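Local coordinates for protein pre-crRNA processing endonuclease (Streptococcus pyogenes serotype M1, PDB 3VZH) that probably cleaves precursor CRISPR RNA as a Cas5d-type endoribonuclease, helping to supply the guide RNAs of a microbial antiviral defence system, at residues T56-E61 with H102-E107; T60-I65 with G199-K204; I65-T70 with V160-G165; Y190-V195 with S207-V212. All blocks are in the same frame, centred on the assembly; numbering follows the deposited sequence.

Contact 1. Residues T56-E61 with H102-E107; sequences TNIVTE and HFVWNE
In the antiparallel sheet of the RRM-like (ferredoxin-like) core, strand 55-64 pairs with strand 95-105 through T56-V104 and I58-H102, both hydrogen-bonded pairs, with N57-F103 as the non-hydrogen-bonded pair between them. The shortest of the four backbone bonds runs from I58 N to H102 O, 2.8 Å. On the face carrying T56, I58, H102 and V104, the H102 imidazole lies over the side chain of I58: I58 CB sits 3.9 Å from the ring centroid, a CH-pi contact offset toward the rim. With chi1 at 65°, the H102 ring stands between its own backbone N and carbonyl carbon and leans across toward strand 55-64, where T60 CG2 approaches H102 CE1 to 3.5 Å near the ring plane. A water joins the two polar groups here, 2.8 Å from both T60 OG1 and H102 ND1. On the other face, N57 OD1 approaches F103 CB at 3.7 Å and has no hydrogen-bonding partner, although N57 ND2 is held by D47 and the carbonyl of Y50; helices 39-49 and 118-130 pack on this side. At T60 and E61, which both face K100, the pairing is offset by a classic beta bulge, a feature of antiparallel sheets.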
loop_
_atom_site.group_PDB
_atom_site.type_symbol
_atom_site.label_atom_id
_atom_site.label_comp_id
_atom_site.label_asym_id
_atom_site.label_seq_id
_atom_site.Cartn_x
_atom_site.Cartn_y
_atom_site.Cartn_z
ATOM N N THR A 56 1.063 11.540 8.046
ATOM C CA THR A 56 1.038 10.954 6.730
ATOM C C THR A 56 1.589 9.525 6.856
ATOM O O THR A 56 2.747 9.300 7.238
ATOM C CB THR A 56 2.015 11.701 5.824
ATOM O OG1 THR A 56 1.579 13.061 5.778
ATOM C CG2 THR A 56 2.037 11.028 4.363
ATOM N N ASN A 57 0.788 8.554 6.388
ATOM C CA ASN A 57 1.303 7.167 6.350
ATOM C C ASN A 57 2.253 6.995 5.134
ATOM O O ASN A 57 1.927 7.464 4.017
ATOM C CB ASN A 57 0.096 6.236 6.161
ATOM C CG ASN A 57 -0.727 6.132 7.433
ATOM O OD1 ASN A 57 -0.171 5.972 8.542
ATOM N ND2 ASN A 57 -2.032 6.157 7.289
ATOM N N ILE A 58 3.338 6.287 5.398
ATOM C CA ILE A 58 4.421 6.054 4.430
ATOM C C ILE A 58 4.578 4.572 4.268
ATOM O O ILE A 58 5.126 3.883 5.188
ATOM C CB ILE A 58 5.768 6.617 4.927
ATOM C CG1 ILE A 58 5.722 8.154 5.253
ATOM C CG2 ILE A 58 6.862 6.372 3.874
ATOM C CD1 ILE A 58 5.107 9.014 4.156
ATOM N N VAL A 59 4.159 4.059 3.126
ATOM C CA VAL A 59 4.276 2.598 2.884
ATOM C C VAL A 59 5.685 2.344 2.356
ATOM O O VAL A 59 6.077 2.930 1.326
ATOM C CB VAL A 59 3.226 2.047 1.872
ATOM C CG1 VAL A 59 3.557 0.576 1.531
ATOM C CG2 VAL A 59 1.800 2.105 2.525
ATOM N N THR A 60 6.445 1.485 3.016
ATOM C CA THR A 60 7.859 1.364 2.576
ATOM C C THR A 60 8.160 0.054 1.851
ATOM O O THR A 60 9.142 -0.038 1.066
ATOM C CB THR A 60 8.858 1.503 3.727
ATOM O OG1 THR A 60 8.615 0.488 4.713
ATOM C CG2 THR A 60 8.766 2.919 4.315
ATOM N N GLU A 61 7.356 -0.969 2.110
ATOM C CA GLU A 61 7.666 -2.307 1.598
ATOM C C GLU A 61 6.395 -3.140 1.522
ATOM O O GLU A 61 5.475 -2.971 2.391
ATOM C CB GLU A 61 8.713 -2.991 2.441
ATOM C CG GLU A 61 9.392 -4.119 1.683
ATOM C CD GLU A 61 10.578 -4.639 2.471
ATOM O OE1 GLU A 61 10.380 -5.368 3.428
ATOM O OE2 GLU A 61 11.721 -4.301 2.112
ATOM N N HIS A 102 4.986 3.206 8.093
ATOM C CA HIS A 102 5.149 3.992 9.338
ATOM C C HIS A 102 4.506 5.279 9.067
ATOM O O HIS A 102 3.949 5.442 7.978
ATOM C CB HIS A 102 6.635 4.113 9.690
ATOM C CG HIS A 102 7.431 4.904 8.672
ATOM N ND1 HIS A 102 8.092 4.322 7.656
ATOM C CD2 HIS A 102 7.695 6.317 8.594
ATOM C CE1 HIS A 102 8.734 5.292 6.919
ATOM N NE2 HIS A 102 8.501 6.520 7.520
ATOM N N PHE A 103 4.505 6.156 10.042
ATOM C CA PHE A 103 3.999 7.486 9.730
ATOM C C PHE A 103 4.944 8.581 10.200
ATOM O O PHE A 103 5.789 8.354 11.065
ATOM C CB PHE A 103 2.582 7.716 10.260
ATOM C CG PHE A 103 2.414 7.588 11.758
ATOM C CD1 PHE A 103 1.846 6.397 12.285
ATOM C CD2 PHE A 103 2.749 8.634 12.615
ATOM C CE1 PHE A 103 1.665 6.266 13.654
ATOM C CE2 PHE A 103 2.529 8.517 13.980
ATOM C CZ PHE A 103 1.996 7.325 14.495
ATOM N N VAL A 104 4.788 9.749 9.599
ATOM C CA VAL A 104 5.561 10.965 9.954
ATOM C C VAL A 104 4.558 12.135 10.091
ATOM O O VAL A 104 3.403 12.003 9.654
ATOM C CB VAL A 104 6.585 11.316 8.809
ATOM C CG1 VAL A 104 7.553 10.155 8.592
ATOM C CG2 VAL A 104 5.843 11.714 7.549
ATOM N N TRP A 105 4.955 13.266 10.699
ATOM C CA TRP A 105 3.954 14.372 10.817
ATOM C C TRP A 105 3.757 14.938 9.466
ATOM O O TRP A 105 4.708 14.995 8.600
ATOM C CB TRP A 105 4.427 15.455 11.868
ATOM C CG TRP A 105 4.655 14.855 13.263
ATOM C CD1 TRP A 105 5.789 15.011 14.100
ATOM C CD2 TRP A 105 3.753 13.961 14.012
ATOM N NE1 TRP A 105 5.630 14.301 15.261
ATOM C CE2 TRP A 105 4.436 13.657 15.287
ATOM C CE3 TRP A 105 2.484 13.405 13.769
ATOM C CZ2 TRP A 105 3.856 12.818 16.251
ATOM C CZ3 TRP A 105 1.882 12.650 14.758
ATOM C CH2 TRP A 105 2.606 12.264 15.939
ATOM N N ASN A 106 2.517 15.404 9.237
ATOM C CA ASN A 106 2.140 15.988 7.971
ATOM C C ASN A 106 2.538 17.487 7.977
ATOM O O ASN A 106 1.873 18.294 8.615
ATOM C CB ASN A 106 0.617 15.807 7.751
ATOM C CG ASN A 106 0.110 16.445 6.465
ATOM O OD1 ASN A 106 0.900 16.934 5.654
ATOM N ND2 ASN A 106 -1.193 16.427 6.255
ATOM N N GLU A 107 3.601 17.853 7.223
ATOM C CA GLU A 107 4.099 19.235 7.230
ATOM C C GLU A 107 3.233 20.142 6.378
ATOM O O GLU A 107 3.424 21.390 6.326
ATOM C CB GLU A 107 5.593 19.341 6.812
ATOM C CG GLU A 107 6.517 18.754 7.857
ATOM C CD GLU A 107 6.394 19.410 9.243
ATOM O OE1 GLU A 107 6.959 18.860 10.168
ATOM O OE2 GLU A 107 5.763 20.458 9.464
HETATM O O HOH W 1 7.929 1.566 7.203
#

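Contact 2. Residues T60-I65 with G199-K204; sequences TEVKVI and GVITFK
T60 meets the second strand through its backbone: T60 O accepts from F203 N at 3.0 Å, the donor lying above the carbonyl plane, and also takes a bond from a water that bridges to F203 O. The F203 ring turns its edge toward the backbone between T60 and E61. E61 then reaches across to the second strand with an extended chain, CG anti to the backbone N (chi1 -160°). Its carboxylate passes V200, whose CG1 lies 3.4 Å from E61 CD, and receives T202 OG1 at E61 OE2, 3.0 Å, on the anti side and somewhat out of the carboxylate plane. The other oxygen, E61 OE1, is bonded to Y156. V62 faces the opposite side of the sheet and forms a hydrogen-bonded pair with I201; I201 N to V62 O is nearly straight at 174°. V62 CG1 touches both I201 CB and the F203 ring, 3.6 Å from F203 CE2, while L42 of helix 39-49 packs behind. K63 pairs with V200 without mutual backbone bonds and sends its amine to the Y156 carbonyl. The short bond from V64 N to G199 O, 2.7 Å, closes the pairing at G199, whose positive phi suits glycine. The chemistry thus differs by face: V62 and F203 pack against helix 39-49 and I201 against strand 188-197, whereas E61, K63 and T202, with V200 among them, make a mostly polar face on which Y156, serving both E61 and K63, probably helps to hold the two charged side chains in place.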
loop_
_atom_site.group_PDB
_atom_site.type_symbol
_atom_site.label_atom_id
_atom_site.label_comp_id
_atom_site.label_asym_id
_atom_site.label_seq_id
_atom_site.Cartn_x
_atom_site.Cartn_y
_atom_site.Cartn_z
ATOM N N THR A 60 6.445 1.485 3.016
ATOM C CA THR A 60 7.859 1.364 2.576
ATOM C C THR A 60 8.160 0.054 1.851
ATOM O O THR A 60 9.142 -0.038 1.066
ATOM C CB THR A 60 8.858 1.503 3.727
ATOM O OG1 THR A 60 8.615 0.488 4.713
ATOM C CG2 THR A 60 8.766 2.919 4.315
ATOM N N GLU A 61 7.356 -0.969 2.110
ATOM C CA GLU A 61 7.666 -2.307 1.598
ATOM C C GLU A 61 6.395 -3.140 1.522
ATOM O O GLU A 61 5.475 -2.971 2.391
ATOM C CB GLU A 61 8.713 -2.991 2.441
ATOM C CG GLU A 61 9.392 -4.119 1.683
ATOM C CD GLU A 61 10.578 -4.639 2.471
ATOM O OE1 GLU A 61 10.380 -5.368 3.428
ATOM O OE2 GLU A 61 11.721 -4.301 2.112
ATOM N N VAL A 62 6.275 -3.977 0.494
ATOM C CA VAL A 62 5.191 -5.015 0.482
ATOM C C VAL A 62 5.720 -6.369 0.097
ATOM O O VAL A 62 6.692 -6.449 -0.686
ATOM C CB VAL A 62 4.026 -4.609 -0.465
ATOM C CG1 VAL A 62 4.471 -4.437 -1.970
ATOM C CG2 VAL A 62 2.860 -5.638 -0.379
ATOM N N LYS A 63 5.173 -7.433 0.712
ATOM C CA LYS A 63 5.537 -8.792 0.361
ATOM C C LYS A 63 4.332 -9.437 -0.299
ATOM O O LYS A 63 3.204 -9.458 0.284
ATOM C CB LYS A 63 6.049 -9.679 1.532
ATOM C CG LYS A 63 7.203 -9.018 2.290
ATOM C CD LYS A 63 7.694 -9.856 3.462
ATOM C CE LYS A 63 8.283 -11.108 3.057
ATOM N NZ LYS A 63 9.263 -11.462 4.160
ATOM N N VAL A 64 4.527 -9.873 -1.543
ATOM C CA VAL A 64 3.497 -10.618 -2.311
ATOM C C VAL A 64 3.630 -12.092 -1.960
ATOM O O VAL A 64 4.595 -12.768 -2.367
ATOM C CB VAL A 64 3.738 -10.324 -3.848
ATOM C CG1 VAL A 64 2.721 -11.082 -4.702
ATOM C CG2 VAL A 64 3.689 -8.824 -4.119
ATOM N N ILE A 65 2.691 -12.605 -1.142
ATOM C CA ILE A 65 2.857 -13.946 -0.569
ATOM C C ILE A 65 2.384 -15.002 -1.498
ATOM O O ILE A 65 2.956 -16.098 -1.500
ATOM C CB ILE A 65 2.102 -14.028 0.779
ATOM C CG1 ILE A 65 2.750 -12.987 1.746
ATOM C CG2 ILE A 65 2.302 -15.439 1.366
ATOM C CD1 ILE A 65 4.275 -13.129 1.957
ATOM N N GLY A 199 9.656 -11.935 -3.935
ATOM C CA GLY A 199 8.311 -11.501 -3.537
ATOM C C GLY A 199 8.191 -10.124 -2.874
ATOM O O GLY A 199 7.065 -9.718 -2.523
ATOM N N VAL A 200 9.321 -9.433 -2.681
ATOM C CA VAL A 200 9.397 -8.201 -1.894
ATOM C C VAL A 200 9.487 -7.010 -2.843
ATOM O O VAL A 200 10.384 -6.961 -3.723
ATOM C CB VAL A 200 10.647 -8.142 -0.983
ATOM C CG1 VAL A 200 10.496 -6.894 -0.089
ATOM C CG2 VAL A 200 10.669 -9.395 -0.095
ATOM N N ILE A 201 8.645 -6.019 -2.642
ATOM C CA ILE A 201 8.760 -4.785 -3.438
ATOM C C ILE A 201 9.063 -3.673 -2.437
ATOM O O ILE A 201 8.227 -3.391 -1.524
ATOM C CB ILE A 201 7.485 -4.406 -4.232
ATOM C CG1 ILE A 201 7.188 -5.485 -5.279
ATOM C CG2 ILE A 201 7.727 -3.094 -5.008
ATOM C CD1 ILE A 201 5.847 -5.383 -5.911
ATOM N N THR A 202 10.241 -3.051 -2.587
ATOM C CA THR A 202 10.698 -1.991 -1.629
ATOM C C THR A 202 10.521 -0.685 -2.348
ATOM O O THR A 202 11.191 -0.417 -3.409
ATOM C CB THR A 202 12.159 -2.181 -1.180
ATOM O OG1 THR A 202 12.299 -3.486 -0.688
ATOM C CG2 THR A 202 12.605 -1.219 -0.017
ATOM N N PHE A 203 9.639 0.125 -1.839
ATOM C CA PHE A 203 9.289 1.288 -2.602
ATOM C C PHE A 203 10.298 2.428 -2.623
ATOM O O PHE A 203 10.937 2.704 -1.623
ATOM C CB PHE A 203 7.919 1.814 -2.161
ATOM C CG PHE A 203 6.827 0.851 -2.499
ATOM C CD1 PHE A 203 6.343 0.739 -3.806
ATOM C CD2 PHE A 203 6.326 0.009 -1.495
ATOM C CE1 PHE A 203 5.373 -0.187 -4.121
ATOM C CE2 PHE A 203 5.331 -0.922 -1.796
ATOM C CZ PHE A 203 4.844 -1.009 -3.118
ATOM N N LYS A 204 10.332 3.125 -3.773
ATOM C CA LYS A 204 11.060 4.383 -3.906
ATOM C C LYS A 204 10.146 5.509 -3.407
ATOM O O LYS A 204 8.901 5.402 -3.400
ATOM C CB LYS A 204 11.442 4.627 -5.399
ATOM C CG LYS A 204 12.549 3.698 -5.898
ATOM C CD LYS A 204 13.133 4.100 -7.253
ATOM C CE LYS A 204 14.440 3.333 -7.361
ATOM N NZ LYS A 204 14.714 2.814 -8.704
HETATM O O HOH W 2 10.979 1.851 0.974
#

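Contact 3. Residues I65-T70 with V160-G165; sequences INQIQT and VSYYNG
The Q67 side chain lies flat along the Y162 ring, the two pointing the same way with amide and ring planes 11° apart. Q67 CB sits over the middle of the ring, 3.5 Å from the centroid, as a CH-pi contact, and the extended glutamine chain continues outward until Q67 OE1 is 3.6 Å from Y162 OH. Y162 takes this course because its CG is anti to the backbone N (chi1 -179°), which carries the ring out alongside Q67. The Y163 side chain meets I68 at about a right angle. Y163 OH accepts a nearly straight bond from I68 N, 2.9 Å at 174°, and I68 CG1 packs on Y163 CE2 at 3.7 Å. Between the two tyrosines, Y162 CD2 lies over the centre of the Y163 ring. Y162 N donates to I65 O at 2.8 Å from above the carbonyl plane. An ST turn, Y163 N to S161 OG, and a type I turn from S161 to N164 shape segment 160-165; S161 OG also bonds to the V64 carbonyl. This surface contact joins the loop between strands 55-64 and 70-74 to the one between helix 153-158 and strand 167-171, with I65 packing on V96 and L98 of strand 95-105.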
loop_
_atom_site.group_PDB
_atom_site.type_symbol
_atom_site.label_atom_id
_atom_site.label_comp_id
_atom_site.label_asym_id
_atom_site.label_seq_id
_atom_site.Cartn_x
_atom_site.Cartn_y
_atom_site.Cartn_z
ATOM N N ILE A 65 2.691 -12.605 -1.142
ATOM C CA ILE A 65 2.857 -13.946 -0.569
ATOM C C ILE A 65 2.384 -15.002 -1.498
ATOM O O ILE A 65 2.956 -16.098 -1.500
ATOM C CB ILE A 65 2.102 -14.028 0.779
ATOM C CG1 ILE A 65 2.750 -12.987 1.746
ATOM C CG2 ILE A 65 2.302 -15.439 1.366
ATOM C CD1 ILE A 65 4.275 -13.129 1.957
ATOM N N ASN A 66 1.342 -14.703 -2.292
ATOM C CA ASN A 66 0.676 -15.775 -3.084
ATOM C C ASN A 66 1.076 -15.744 -4.556
ATOM O O ASN A 66 1.211 -14.625 -5.133
ATOM C CB ASN A 66 -0.873 -15.698 -3.029
ATOM C CG ASN A 66 -1.436 -16.204 -1.713
ATOM O OD1 ASN A 66 -0.667 -16.621 -0.835
ATOM N ND2 ASN A 66 -2.799 -16.133 -1.542
ATOM N N GLN A 67 1.148 -16.950 -5.140
ATOM C CA GLN A 67 1.111 -17.108 -6.607
ATOM C C GLN A 67 0.196 -16.033 -7.267
ATOM O O GLN A 67 -0.984 -15.841 -6.916
ATOM C CB GLN A 67 0.664 -18.514 -6.965
ATOM C CG GLN A 67 0.548 -18.727 -8.463
ATOM C CD GLN A 67 0.227 -20.169 -8.767
ATOM O OE1 GLN A 67 0.163 -21.032 -7.881
ATOM N NE2 GLN A 67 0.085 -20.440 -9.995
ATOM N N ILE A 68 0.695 -15.410 -8.322
ATOM C CA ILE A 68 -0.082 -14.431 -9.083
ATOM C C ILE A 68 -0.999 -15.175 -10.065
ATOM O O ILE A 68 -0.493 -15.944 -10.879
ATOM C CB ILE A 68 0.850 -13.483 -9.841
ATOM C CG1 ILE A 68 1.624 -12.545 -8.847
ATOM C CG2 ILE A 68 0.111 -12.609 -10.884
ATOM C CD1 ILE A 68 2.822 -11.912 -9.513
ATOM N N GLN A 69 -2.318 -14.987 -9.917
ATOM C CA GLN A 69 -3.329 -15.706 -10.712
ATOM C C GLN A 69 -4.340 -14.646 -11.068
ATOM O O GLN A 69 -4.475 -13.685 -10.323
ATOM C CB GLN A 69 -4.025 -16.731 -9.786
ATOM C CG GLN A 69 -3.129 -17.867 -9.287
ATOM C CD GLN A 69 -3.935 -18.963 -8.596
ATOM O OE1 GLN A 69 -4.293 -19.941 -9.227
ATOM N NE2 GLN A 69 -4.232 -18.792 -7.318
ATOM N N THR A 70 -4.986 -14.783 -12.215
ATOM C CA THR A 70 -5.963 -13.806 -12.629
ATOM C C THR A 70 -7.267 -14.505 -13.010
ATOM O O THR A 70 -7.287 -15.724 -13.268
ATOM C CB THR A 70 -5.460 -12.971 -13.841
ATOM O OG1 THR A 70 -5.397 -13.784 -15.010
ATOM C CG2 THR A 70 -4.025 -12.335 -13.558
ATOM N N VAL A 160 7.187 -16.867 4.308
ATOM C CA VAL A 160 7.842 -17.157 3.026
ATOM C C VAL A 160 6.899 -16.784 1.868
ATOM O O VAL A 160 5.695 -17.179 1.856
ATOM C CB VAL A 160 8.222 -18.654 2.923
ATOM C CG1 VAL A 160 8.947 -18.907 1.611
ATOM C CG2 VAL A 160 9.148 -19.059 4.066
ATOM N N SER A 161 7.425 -16.000 0.927
ATOM C CA SER A 161 6.635 -15.661 -0.326
ATOM C C SER A 161 6.680 -16.893 -1.281
ATOM O O SER A 161 7.710 -17.610 -1.371
ATOM C CB SER A 161 7.339 -14.573 -1.057
ATOM O OG SER A 161 6.716 -14.231 -2.347
ATOM N N TYR A 162 5.567 -17.097 -1.994
ATOM C CA TYR A 162 5.498 -18.028 -3.142
ATOM C C TYR A 162 6.710 -17.745 -4.081
ATOM O O TYR A 162 7.265 -18.701 -4.648
ATOM C CB TYR A 162 4.161 -17.833 -3.883
ATOM C CG TYR A 162 4.008 -18.808 -5.092
ATOM C CD1 TYR A 162 3.667 -20.159 -4.900
ATOM C CD2 TYR A 162 4.287 -18.388 -6.411
ATOM C CE1 TYR A 162 3.556 -21.022 -5.992
ATOM C CE2 TYR A 162 4.161 -19.237 -7.507
ATOM C CZ TYR A 162 3.765 -20.518 -7.319
ATOM O OH TYR A 162 3.663 -21.309 -8.412
ATOM N N TYR A 163 7.089 -16.449 -4.214
ATOM C CA TYR A 163 8.187 -15.999 -5.140
ATOM C C TYR A 163 9.595 -15.930 -4.511
ATOM O O TYR A 163 10.575 -15.407 -5.083
ATOM C CB TYR A 163 7.746 -14.706 -5.866
ATOM C CG TYR A 163 6.594 -15.029 -6.758
ATOM C CD1 TYR A 163 6.781 -15.747 -7.948
ATOM C CD2 TYR A 163 5.247 -14.505 -6.467
ATOM C CE1 TYR A 163 5.715 -16.014 -8.820
ATOM C CE2 TYR A 163 4.189 -14.787 -7.313
ATOM C CZ TYR A 163 4.441 -15.544 -8.483
ATOM O OH TYR A 163 3.407 -15.855 -9.296
ATOM N N ASN A 164 9.736 -16.496 -3.328
ATOM C CA ASN A 164 11.059 -16.520 -2.779
ATOM C C ASN A 164 12.041 -17.226 -3.744
ATOM O O ASN A 164 11.746 -18.287 -4.256
ATOM C CB ASN A 164 11.055 -17.281 -1.473
ATOM C CG ASN A 164 12.319 -17.037 -0.686
ATOM O OD1 ASN A 164 12.917 -15.985 -0.779
ATOM N ND2 ASN A 164 12.749 -18.048 0.047
ATOM N N GLY A 165 13.232 -16.688 -3.874
ATOM C CA GLY A 165 14.261 -17.353 -4.742
ATOM C C GLY A 165 14.322 -16.819 -6.184
ATOM O O GLY A 165 15.258 -17.130 -6.907
#

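Contact 4. Residues Y190-V195 with S207-V212; sequences YFTKTV and SECDIV
The side chain of C209 is a bump that projects toward strand 188-197 and settles between Y190 and T192, with C209 SG 3.8 Å from T192 CB and 3.9 Å from Y190 CB. Beside it the Y190 ring runs out alongside V212, which fills the hollow under one ring face; V212 CG1 stands 4.0 Å from the centroid, offset toward the rim. The F191 and I211 side chains project on the opposite side of the sheet and meet only near their roots, CB to CB. These residues belong to the far end of the beta hairpin formed by strands 188-197 and 200-213, where D210 and I211 both face F191 in a classic beta bulge. F191 N to I211 O, 2.9 Å, is almost straight, whereas I211 N reaches F191 O at a bent 135°. At the bulge D210 lies against T192, whose OG1 is anti to its backbone N (chi1 -151°) and accepts from D210 N at 2.9 Å. D210 OD2 receives K193 N at 3.1 Å from above the carboxylate plane. A water accepts a hydrogen bond from T192 OG1 and donates to K193 O and D210 OD2.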
loop_
_atom_site.group_PDB
_atom_site.type_symbol
_atom_site.label_atom_id
_atom_site.label_comp_id
_atom_site.label_asym_id
_atom_site.label_seq_id
_atom_site.Cartn_x
_atom_site.Cartn_y
_atom_site.Cartn_z
ATOM N N TYR A 190 3.524 9.934 -10.981
ATOM C CA TYR A 190 4.844 9.364 -10.872
ATOM C C TYR A 190 4.739 7.908 -11.272
ATOM O O TYR A 190 3.826 7.172 -10.813
ATOM C CB TYR A 190 5.401 9.449 -9.441
ATOM C CG TYR A 190 5.673 10.855 -8.970
ATOM C CD1 TYR A 190 6.969 11.381 -8.989
ATOM C CD2 TYR A 190 4.620 11.681 -8.524
ATOM C CE1 TYR A 190 7.227 12.665 -8.558
ATOM C CE2 TYR A 190 4.866 12.983 -8.094
ATOM C CZ TYR A 190 6.158 13.473 -8.121
ATOM O OH TYR A 190 6.404 14.765 -7.710
ATOM N N PHE A 191 5.700 7.498 -12.108
ATOM C CA PHE A 191 5.808 6.093 -12.584
ATOM C C PHE A 191 7.226 5.645 -12.337
ATOM O O PHE A 191 8.152 6.490 -12.419
ATOM C CB PHE A 191 5.496 5.966 -14.079
ATOM C CG PHE A 191 4.059 6.210 -14.404
ATOM C CD1 PHE A 191 3.199 5.133 -14.676
ATOM C CD2 PHE A 191 3.563 7.509 -14.479
ATOM C CE1 PHE A 191 1.855 5.354 -14.990
ATOM C CE2 PHE A 191 2.231 7.718 -14.803
ATOM C CZ PHE A 191 1.373 6.647 -15.030
ATOM N N THR A 192 7.423 4.340 -12.113
ATOM C CA THR A 192 8.775 3.871 -11.940
ATOM C C THR A 192 8.872 2.373 -12.162
ATOM O O THR A 192 7.845 1.710 -12.072
ATOM C CB THR A 192 9.396 4.328 -10.575
ATOM O OG1 THR A 192 10.839 4.458 -10.726
ATOM C CG2 THR A 192 9.004 3.371 -9.343
ATOM N N LYS A 193 10.086 1.934 -12.537
ATOM C CA LYS A 193 10.479 0.528 -12.732
ATOM C C LYS A 193 10.316 -0.137 -11.396
ATOM O O LYS A 193 10.840 0.327 -10.383
ATOM C CB LYS A 193 11.922 0.327 -13.302
ATOM C CG LYS A 193 12.489 -1.140 -13.129
ATOM C CD LYS A 193 13.913 -1.296 -13.659
ATOM C CE LYS A 193 14.118 -0.086 -14.615
ATOM N NZ LYS A 193 15.055 -0.162 -15.760
ATOM N N THR A 194 9.551 -1.222 -11.387
ATOM C CA THR A 194 9.145 -1.852 -10.136
ATOM C C THR A 194 9.652 -3.315 -10.173
ATOM O O THR A 194 9.254 -4.065 -11.053
ATOM C CB THR A 194 7.586 -1.708 -9.960
ATOM O OG1 THR A 194 7.198 -0.288 -9.913
ATOM C CG2 THR A 194 7.096 -2.491 -8.679
ATOM N N VAL A 195 10.544 -3.737 -9.281
ATOM C CA VAL A 195 11.113 -5.066 -9.329
ATOM C C VAL A 195 10.718 -5.769 -8.055
ATOM O O VAL A 195 10.849 -5.231 -6.980
ATOM C CB VAL A 195 12.661 -5.022 -9.406
ATOM C CG1 VAL A 195 13.261 -6.408 -9.513
ATOM C CG2 VAL A 195 13.068 -4.196 -10.634
ATOM N N SER A 207 9.846 11.208 -5.249
ATOM C CA SER A 207 10.772 12.111 -5.961
ATOM C C SER A 207 11.920 11.295 -6.577
ATOM O O SER A 207 12.691 11.804 -7.397
ATOM C CB SER A 207 11.273 13.235 -5.018
ATOM O OG SER A 207 12.048 12.629 -4.014
ATOM N N GLU A 208 12.041 10.010 -6.193
ATOM C CA GLU A 208 13.077 9.146 -6.742
ATOM C C GLU A 208 12.578 8.315 -7.976
ATOM O O GLU A 208 13.311 7.418 -8.483
ATOM C CB GLU A 208 13.496 8.138 -5.672
ATOM C CG GLU A 208 14.318 8.775 -4.556
ATOM C CD GLU A 208 14.262 7.977 -3.276
ATOM O OE1 GLU A 208 13.762 6.810 -3.253
ATOM O OE2 GLU A 208 14.673 8.570 -2.250
ATOM N N CYS A 209 11.339 8.569 -8.395
ATOM C CA CYS A 209 10.749 7.781 -9.498
ATOM C C CYS A 209 11.418 8.102 -10.862
ATOM O O CYS A 209 11.935 9.208 -11.068
ATOM C CB CYS A 209 9.242 8.025 -9.609
ATOM S SG CYS A 209 8.284 7.120 -8.313
ATOM N N ASP A 210 11.315 7.140 -11.788
ATOM C CA ASP A 210 11.914 7.231 -13.094
ATOM C C ASP A 210 11.265 8.296 -13.946
ATOM O O ASP A 210 11.924 8.857 -14.788
ATOM C CB ASP A 210 11.806 5.879 -13.820
ATOM C CG ASP A 210 12.737 4.811 -13.206
ATOM O OD1 ASP A 210 13.683 5.161 -12.495
ATOM O OD2 ASP A 210 12.480 3.630 -13.412
ATOM N N ILE A 211 9.978 8.531 -13.734
ATOM C CA ILE A 211 9.170 9.298 -14.703
ATOM C C ILE A 211 8.214 10.121 -13.897
ATOM O O ILE A 211 7.526 9.590 -12.999
ATOM C CB ILE A 211 8.388 8.335 -15.674
ATOM C CG1 ILE A 211 9.344 7.621 -16.620
ATOM C CG2 ILE A 211 7.376 9.148 -16.556
ATOM C CD1 ILE A 211 8.715 6.377 -17.272
ATOM N N VAL A 212 8.187 11.432 -14.190
ATOM C CA VAL A 212 7.200 12.366 -13.607
ATOM C C VAL A 212 6.469 13.060 -14.760
ATOM O O VAL A 212 7.107 13.656 -15.639
ATOM C CB VAL A 212 7.862 13.485 -12.757
ATOM C CG1 VAL A 212 6.818 14.219 -11.892
ATOM C CG2 VAL A 212 8.989 12.932 -11.921
HETATM O O HOH W 3 12.560 2.479 -10.443
#

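Overall arrangement
From the N terminus, strand 55-64 is the first element used, and it serves both contact 1 and contact 2, which share T60 and E61. Contact 1 closes the shorter loop by bringing in strand 95-105; contact 2 closes a longer one by adding strand 200-213 on the other edge. I65 leads on into contact 3, which closes the long excursion from I65-T70 to V160-G165, nests within the loop of contact 2 and crosses contact 1. Contact 4 closes the short hairpin connection between strands 188-197 and 200-213 and crosses contact 2, packing on it through T194 and I201. Contacts 1, 2 and 4 thus follow one sheet across, while contact 3 ties two loops at its border.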